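Adenylyltransferase and sulfurtransferase uba4 (Chaetomium thermophilum, PDB 6YUB) probably activates a ubiquitin-like sulfur carrier by adenylation and then helps thiolate it, this chain being the ThiF-type adenylyltransferase part, for tRNA thiolation and molybdenum cofactor synthesis. Local coordinates at residues E13-S16 with R17-I20; D130-N134 with P135-Y139. One frame throughout, in Å; residues are numbered along the deposited sequence.

Contact 1: E13-S16 with R17-I20; sequences ERYS and RQMI
Met19 folds back over the carbonyl of Tyr15, one turn earlier in helix 9-19, and its side chain can be followed atom by atom. CB lies 3.6 Å from Tyr15 O. CG comes closer still, 3.3 Å from the same oxygen, because chi1 of -76° sets it beside its own backbone N, the atom that binds this carbonyl. SD, next along, stays 3.7 Å from Tyr15 O and also touches Tyr15 CB at 4.1 Å, an apolar contact at the root of the ring, and a bend at chi3 then turns CE away. The same carbonyl accepts the helical bond from Met19 N, 3.1 Å and nearly in line with C=O. Gln18 N reaches that oxygen too, but weakly, where the helix kinks: the amides of Arg17 and Gln18 lack bonds to the preceding turn. Gln18 runs alongside Tyr15 in the same direction, its amide plane 22° from the ring plane, with NE2 3.9 Å from Tyr15 CD1. On another side of the helix, Ser16 OG turns back to donate to Glu13 O at 3.1 Å, from above the carbonyl plane. Gln18 NE2 is held by Gln29 OE1 and Ala56 O, while Tyr15 OH bonds Asn101 ND2. Helix 9-19 thus lies against helix 25-33, where Met19 also packs on Lys26 and Gln29, with Arg14 and Arg17 facing the other protein chain.

Contact 2: D130-N134 with P135-Y139; sequences DCTDN and PATRY
Asn134 caps helix 135-148 where the chain leaves strand 127-130, a strand-to-helix turn of the Rossmann-like ThiF fold. The capping bonds come first: with CG anti to its own N (chi1 -177°), OD1 accepts from Ala136 N at 3.0 Å and from Thr137 N at 3.5 Å, both bonds weak. A firmer backbone bond, Arg138 N to Asn134 O at 3.0 Å, closes the first turn.

Upstream, Asp130 forms an Asx turn. Its OD1 takes Thr132 N from above the carboxylate plane and Thr132 OG1, at 2.7 Å, on the syn lone pair; these donors, with Ser154 OG on OD2, hold the carboxylate's rotation. Arg138 NE bonds Tyr185 OH.

Van der Waals contacts join loop to helix: Thr132 CG2 meets Thr137 CG2 at 3.9 Å, and the Arg138 side chain crosses that of Asp130 at about a right angle, CG and CD against OD2. Asn134 O and Pro135 CA cover one guanidinium face toward its rim.

Waters bridge beside Asp133 and Asn134, both predicted to bind ATP. One links Asp133 OD1, which also accepts from Ser157 N, to Arg138 NH1 at 3.2 Å. The other, at the guanidinium edge, accepts from Asp133 N at 2.6 Å, weakly from Arg138 NH1, and donates to Asp130 OD2 at 2.7 Å.

In the fold
Contact 1 comes first along the chain and closes well before contact 2 opens; their centres are 34 Å apart, on opposite sides of the chain's centre, and their nearest atoms about 18 Å apart. Both belong to the ThiF family region but to different parts of it. Residues 13-20 lie on the N-terminal helix 9-19, outside the mixed sheet and beside the other protein chain, away from the annotated sites. Residues 130-139 leave the sheet at strand 127-130, between strands 36-40 and 152-158, and enter helix 135-148 next to the predicted ATP site. One therefore belongs to the periphery, the other to the probable nucleotide-binding region.

Contact 1: E13-S16 with R17-I20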
ATOM      1  N   GLU B  13     -28.362 -10.965   4.220  1.00 36.72           N
ATOM      2  CA  GLU B  13     -27.393 -11.589   5.115  1.00 35.74           C
ATOM      3  C   GLU B  13     -25.973 -11.447   4.585  1.00 33.76           C
ATOM      4  O   GLU B  13     -25.049 -11.133   5.342  1.00 32.68           O
ATOM      5  CB  GLU B  13     -27.743 -13.069   5.316  1.00 34.90           C
ATOM      6  CG  GLU B  13     -26.664 -13.898   6.007  1.00 35.28           C
ATOM      7  CD  GLU B  13     -27.110 -15.334   6.261  1.00 40.41           C
ATOM      8  OE1 GLU B  13     -28.323 -15.600   6.128  1.00 38.60           O
ATOM      9  OE2 GLU B  13     -26.256 -16.191   6.598  1.00 37.94           O
ATOM     10  N   ARG B  14     -25.779 -11.678   3.288  1.00 32.13           N
ATOM     11  CA  ARG B  14     -24.435 -11.666   2.721  1.00 38.09           C
ATOM     12  C   ARG B  14     -23.797 -10.283   2.789  1.00 29.48           C
ATOM     13  O   ARG B  14     -22.582 -10.180   2.998  1.00 29.03           O
ATOM     14  CB  ARG B  14     -24.486 -12.174   1.272  1.00 36.84           C
ATOM     15  CG  ARG B  14     -23.140 -12.286   0.585  1.00 33.33           C
ATOM     16  CD  ARG B  14     -23.267 -12.929  -0.800  1.00 32.38           C
ATOM     17  NE  ARG B  14     -23.194 -14.384  -0.747  1.00 32.08           N
ATOM     18  CZ  ARG B  14     -22.059 -15.080  -0.806  1.00 31.08           C
ATOM     19  NH1 ARG B  14     -20.892 -14.458  -0.929  1.00 29.99           N
ATOM     20  NH2 ARG B  14     -22.092 -16.400  -0.748  1.00 32.24           N
ATOM     21  N   TYR B  15     -24.589  -9.221   2.644  1.00 28.90           N
ATOM     22  CA  TYR B  15     -24.068  -7.860   2.566  1.00 31.72           C
ATOM     23  C   TYR B  15     -24.392  -7.020   3.798  1.00 34.64           C
ATOM     24  O   TYR B  15     -24.203  -5.798   3.770  1.00 32.58           O
ATOM     25  CB  TYR B  15     -24.618  -7.159   1.321  1.00 33.49           C
ATOM     26  CG  TYR B  15     -24.371  -7.904   0.027  1.00 28.06           C
ATOM     27  CD1 TYR B  15     -23.107  -8.372  -0.288  1.00 30.45           C
ATOM     28  CD2 TYR B  15     -25.402  -8.150  -0.862  1.00 31.50           C
ATOM     29  CE1 TYR B  15     -22.872  -9.058  -1.463  1.00 32.58           C
ATOM     30  CE2 TYR B  15     -25.180  -8.840  -2.047  1.00 32.17           C
ATOM     31  CZ  TYR B  15     -23.911  -9.291  -2.335  1.00 29.91           C
ATOM     32  OH  TYR B  15     -23.674  -9.978  -3.499  1.00 31.41           O
ATOM     33  N   SER B  16     -24.873  -7.640   4.878  1.00 32.44           N
ATOM     34  CA  SER B  16     -25.324  -6.873   6.034  1.00 34.92           C
ATOM     35  C   SER B  16     -24.201  -6.038   6.639  1.00 40.62           C
ATOM     36  O   SER B  16     -24.428  -4.902   7.071  1.00 36.68           O
ATOM     37  CB  SER B  16     -25.901  -7.820   7.088  1.00 31.57           C
ATOM     38  OG  SER B  16     -24.967  -8.841   7.409  1.00 39.18           O
ATOM     39  N   ARG B  17     -22.984  -6.584   6.687  1.00 34.48           N
ATOM     40  CA  ARG B  17     -21.901  -5.900   7.382  1.00 38.99           C
ATOM     41  C   ARG B  17     -21.440  -4.644   6.645  1.00 38.45           C
ATOM     42  O   ARG B  17     -21.011  -3.677   7.287  1.00 36.88           O
ATOM     43  CB  ARG B  17     -20.723  -6.854   7.585  1.00 50.39           C
ATOM     44  CG  ARG B  17     -21.004  -8.034   8.510  1.00 65.80           C
ATOM     45  CD  ARG B  17     -21.286  -7.597   9.948  1.00 77.49           C
ATOM     46  NE  ARG B  17     -20.561  -6.387  10.335  1.00 84.48           N
ATOM     47  CZ  ARG B  17     -19.322  -6.365  10.823  1.00 90.68           C
ATOM     48  NH1 ARG B  17     -18.641  -7.492  10.989  1.00 94.06           N
ATOM     49  NH2 ARG B  17     -18.763  -5.209  11.142  1.00 92.24           N
ATOM     50  N   GLN B  18     -21.515  -4.626   5.313  1.00 41.85           N
ATOM     51  CA  GLN B  18     -21.047  -3.463   4.567  1.00 42.99           C
ATOM     52  C   GLN B  18     -22.146  -2.435   4.319  1.00 34.03           C
ATOM     53  O   GLN B  18     -21.845  -1.250   4.155  1.00 41.02           O
ATOM     54  CB  GLN B  18     -20.427  -3.894   3.230  1.00 41.69           C
ATOM     55  CG  GLN B  18     -21.395  -4.434   2.193  1.00 41.23           C
ATOM     56  CD  GLN B  18     -20.726  -4.661   0.840  1.00 48.37           C
ATOM     57  OE1 GLN B  18     -19.500  -4.718   0.744  1.00 47.67           O
ATOM     58  NE2 GLN B  18     -21.531  -4.786  -0.207  1.00 39.86           N
ATOM     59  N   MET B  19     -23.413  -2.855   4.296  1.00 37.80           N
ATOM     60  CA  MET B  19     -24.500  -1.901   4.123  1.00 35.84           C
ATOM     61  C   MET B  19     -24.604  -0.945   5.304  1.00 36.82           C
ATOM     62  O   MET B  19     -25.028   0.201   5.136  1.00 31.93           O
ATOM     63  CB  MET B  19     -25.828  -2.638   3.942  1.00 37.40           C
ATOM     64  CG  MET B  19     -26.011  -3.257   2.575  1.00 37.42           C
ATOM     65  SD  MET B  19     -27.379  -4.422   2.513  1.00 47.75           S
ATOM     66  CE  MET B  19     -28.783  -3.326   2.389  1.00 38.40           C
ATOM     67  N   ILE B  20     -24.232  -1.394   6.504  1.00 44.15           N
ATOM     68  CA  ILE B  20     -24.340  -0.550   7.690  1.00 42.77           C
ATOM     69  C   ILE B  20     -23.291   0.546   7.712  1.00 40.37           C
ATOM     70  O   ILE B  20     -23.392   1.469   8.526  1.00 45.47           O
ATOM     71  CB  ILE B  20     -24.251  -1.427   8.956  1.00 41.37           C
ATOM     72  CG1 ILE B  20     -25.034  -0.789  10.103  1.00 48.99           C
ATOM     73  CG2 ILE B  20     -22.799  -1.648   9.364  1.00 44.15           C
ATOM     74  CD1 ILE B  20     -26.541  -0.852   9.928  1.00 50.04           C
TER

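Contact 2: D130-N134 with P135-Y139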
ATOM      1  N   ASP B 130      -8.433  -0.842 -15.932  1.00 28.65           N
ATOM      2  CA  ASP B 130      -7.298  -1.312 -16.719  1.00 31.82           C
ATOM      3  C   ASP B 130      -6.335  -2.042 -15.787  1.00 31.09           C
ATOM      4  O   ASP B 130      -5.651  -1.411 -14.973  1.00 35.54           O
ATOM      5  CB  ASP B 130      -6.596  -0.152 -17.422  1.00 36.04           C
ATOM      6  CG  ASP B 130      -5.153  -0.477 -17.779  1.00 40.76           C
ATOM      7  OD1 ASP B 130      -4.926  -1.462 -18.518  1.00 41.92           O
ATOM      8  OD2 ASP B 130      -4.246   0.239 -17.304  1.00 46.32           O
ATOM      9  N   CYS B 131      -6.303  -3.371 -15.887  1.00 38.47           N
ATOM     10  CA  CYS B 131      -5.368  -4.201 -15.140  1.00 38.98           C
ATOM     11  C   CYS B 131      -4.364  -4.901 -16.055  1.00 37.26           C
ATOM     12  O   CYS B 131      -3.802  -5.940 -15.685  1.00 35.40           O
ATOM     13  CB  CYS B 131      -6.122  -5.232 -14.305  1.00 34.84           C
ATOM     14  SG  CYS B 131      -7.394  -4.549 -13.192  1.00 35.02           S
ATOM     15  N   THR B 132      -4.124  -4.341 -17.250  1.00 36.93           N
ATOM     16  CA  THR B 132      -3.275  -5.001 -18.232  1.00 32.35           C
ATOM     17  C   THR B 132      -1.801  -4.941 -17.852  1.00 35.62           C
ATOM     18  O   THR B 132      -1.046  -5.872 -18.158  1.00 35.65           O
ATOM     19  CB  THR B 132      -3.467  -4.358 -19.611  1.00 37.48           C
ATOM     20  OG1 THR B 132      -3.026  -2.988 -19.570  1.00 39.12           O
ATOM     21  CG2 THR B 132      -4.930  -4.401 -20.029  1.00 37.57           C
ATOM     22  N   ASP B 133      -1.371  -3.861 -17.201  1.00 38.34           N
ATOM     23  CA  ASP B 133       0.043  -3.651 -16.885  1.00 40.35           C
ATOM     24  C   ASP B 133       0.879  -3.539 -18.158  1.00 38.29           C
ATOM     25  O   ASP B 133       2.070  -3.866 -18.169  1.00 37.77           O
ATOM     26  CB  ASP B 133       0.582  -4.770 -15.989  1.00 43.42           C
ATOM     27  CG  ASP B 133       1.373  -4.243 -14.807  1.00 47.54           C
ATOM     28  OD1 ASP B 133       2.012  -3.178 -14.943  1.00 49.71           O
ATOM     29  OD2 ASP B 133       1.354  -4.893 -13.739  1.00 48.42           O
ATOM     30  N   ASN B 134       0.257  -3.076 -19.238  1.00 40.78           N
ATOM     31  CA  ASN B 134       0.922  -2.896 -20.528  1.00 40.65           C
ATOM     32  C   ASN B 134       0.830  -1.429 -20.929  1.00 35.13           C
ATOM     33  O   ASN B 134      -0.284  -0.920 -21.139  1.00 35.71           O
ATOM     34  CB  ASN B 134       0.277  -3.791 -21.598  1.00 36.15           C
ATOM     35  CG  ASN B 134       0.980  -3.694 -22.948  1.00 40.35           C
ATOM     36  OD1 ASN B 134       1.503  -2.644 -23.323  1.00 37.89           O
ATOM     37  ND2 ASN B 134       0.989  -4.797 -23.683  1.00 43.20           N
ATOM     38  N   PRO B 135       1.948  -0.711 -21.056  1.00 39.17           N
ATOM     39  CA  PRO B 135       1.845   0.729 -21.366  1.00 42.76           C
ATOM     40  C   PRO B 135       1.097   1.031 -22.657  1.00 43.69           C
ATOM     41  O   PRO B 135       0.280   1.960 -22.685  1.00 41.64           O
ATOM     42  CB  PRO B 135       3.312   1.188 -21.436  1.00 46.13           C
ATOM     43  CG  PRO B 135       4.142  -0.060 -21.471  1.00 46.36           C
ATOM     44  CD  PRO B 135       3.338  -1.132 -20.801  1.00 42.87           C
ATOM     45  N   ALA B 136       1.347   0.275 -23.728  1.00 41.87           N
ATOM     46  CA  ALA B 136       0.654   0.530 -24.987  1.00 40.94           C
ATOM     47  C   ALA B 136      -0.850   0.350 -24.830  1.00 43.17           C
ATOM     48  O   ALA B 136      -1.640   1.193 -25.272  1.00 39.66           O
ATOM     49  CB  ALA B 136       1.192  -0.397 -26.080  1.00 42.24           C
ATOM     50  N   THR B 137      -1.269  -0.755 -24.206  1.00 44.63           N
ATOM     51  CA  THR B 137      -2.693  -0.999 -24.014  1.00 43.13           C
ATOM     52  C   THR B 137      -3.329   0.086 -23.154  1.00 41.19           C
ATOM     53  O   THR B 137      -4.494   0.439 -23.363  1.00 40.10           O
ATOM     54  CB  THR B 137      -2.906  -2.375 -23.379  1.00 43.19           C
ATOM     55  OG1 THR B 137      -1.998  -3.319 -23.958  1.00 45.11           O
ATOM     56  CG2 THR B 137      -4.327  -2.855 -23.610  1.00 41.45           C
ATOM     57  N   ARG B 138      -2.583   0.629 -22.189  1.00 33.00           N
ATOM     58  CA  ARG B 138      -3.111   1.704 -21.356  1.00 34.16           C
ATOM     59  C   ARG B 138      -3.590   2.875 -22.207  1.00 32.37           C
ATOM     60  O   ARG B 138      -4.674   3.424 -21.974  1.00 29.32           O
ATOM     61  CB  ARG B 138      -2.052   2.170 -20.358  1.00 35.00           C
ATOM     62  CG  ARG B 138      -2.059   1.384 -19.057  1.00 42.25           C
ATOM     63  CD  ARG B 138      -1.512   2.199 -17.891  1.00 42.86           C
ATOM     64  NE  ARG B 138      -0.058   2.333 -17.927  1.00 48.30           N
ATOM     65  CZ  ARG B 138       0.788   1.336 -17.678  1.00 50.94           C
ATOM     66  NH1 ARG B 138       0.326   0.127 -17.390  1.00 45.76           N
ATOM     67  NH2 ARG B 138       2.097   1.547 -17.725  1.00 51.86           N
ATOM     68  N   TYR B 139      -2.788   3.276 -23.198  1.00 34.33           N
ATOM     69  CA  TYR B 139      -3.191   4.378 -24.065  1.00 41.23           C
ATOM     70  C   TYR B 139      -4.408   4.002 -24.899  1.00 34.80           C
ATOM     71  O   TYR B 139      -5.299   4.831 -25.116  1.00 33.55           O
ATOM     72  CB  TYR B 139      -2.023   4.795 -24.962  1.00 41.81           C
ATOM     73  CG  TYR B 139      -0.972   5.618 -24.244  1.00 39.89           C
ATOM     74  CD1 TYR B 139      -1.119   6.988 -24.098  1.00 43.04           C
ATOM     75  CD2 TYR B 139       0.165   5.021 -23.712  1.00 41.54           C
ATOM     76  CE1 TYR B 139      -0.162   7.748 -23.442  1.00 42.23           C
ATOM     77  CE2 TYR B 139       1.123   5.770 -23.054  1.00 44.23           C
ATOM     78  CZ  TYR B 139       0.953   7.132 -22.922  1.00 41.24           C
ATOM     79  OH  TYR B 139       1.905   7.882 -22.272  1.00 51.36           O
TER
HETATM   80  O   HOH W   1      -2.435  -1.622 -16.501  1.00 53.54           O
HETATM   81  O   HOH W   2       3.022  -1.266 -16.343  1.00 47.45           O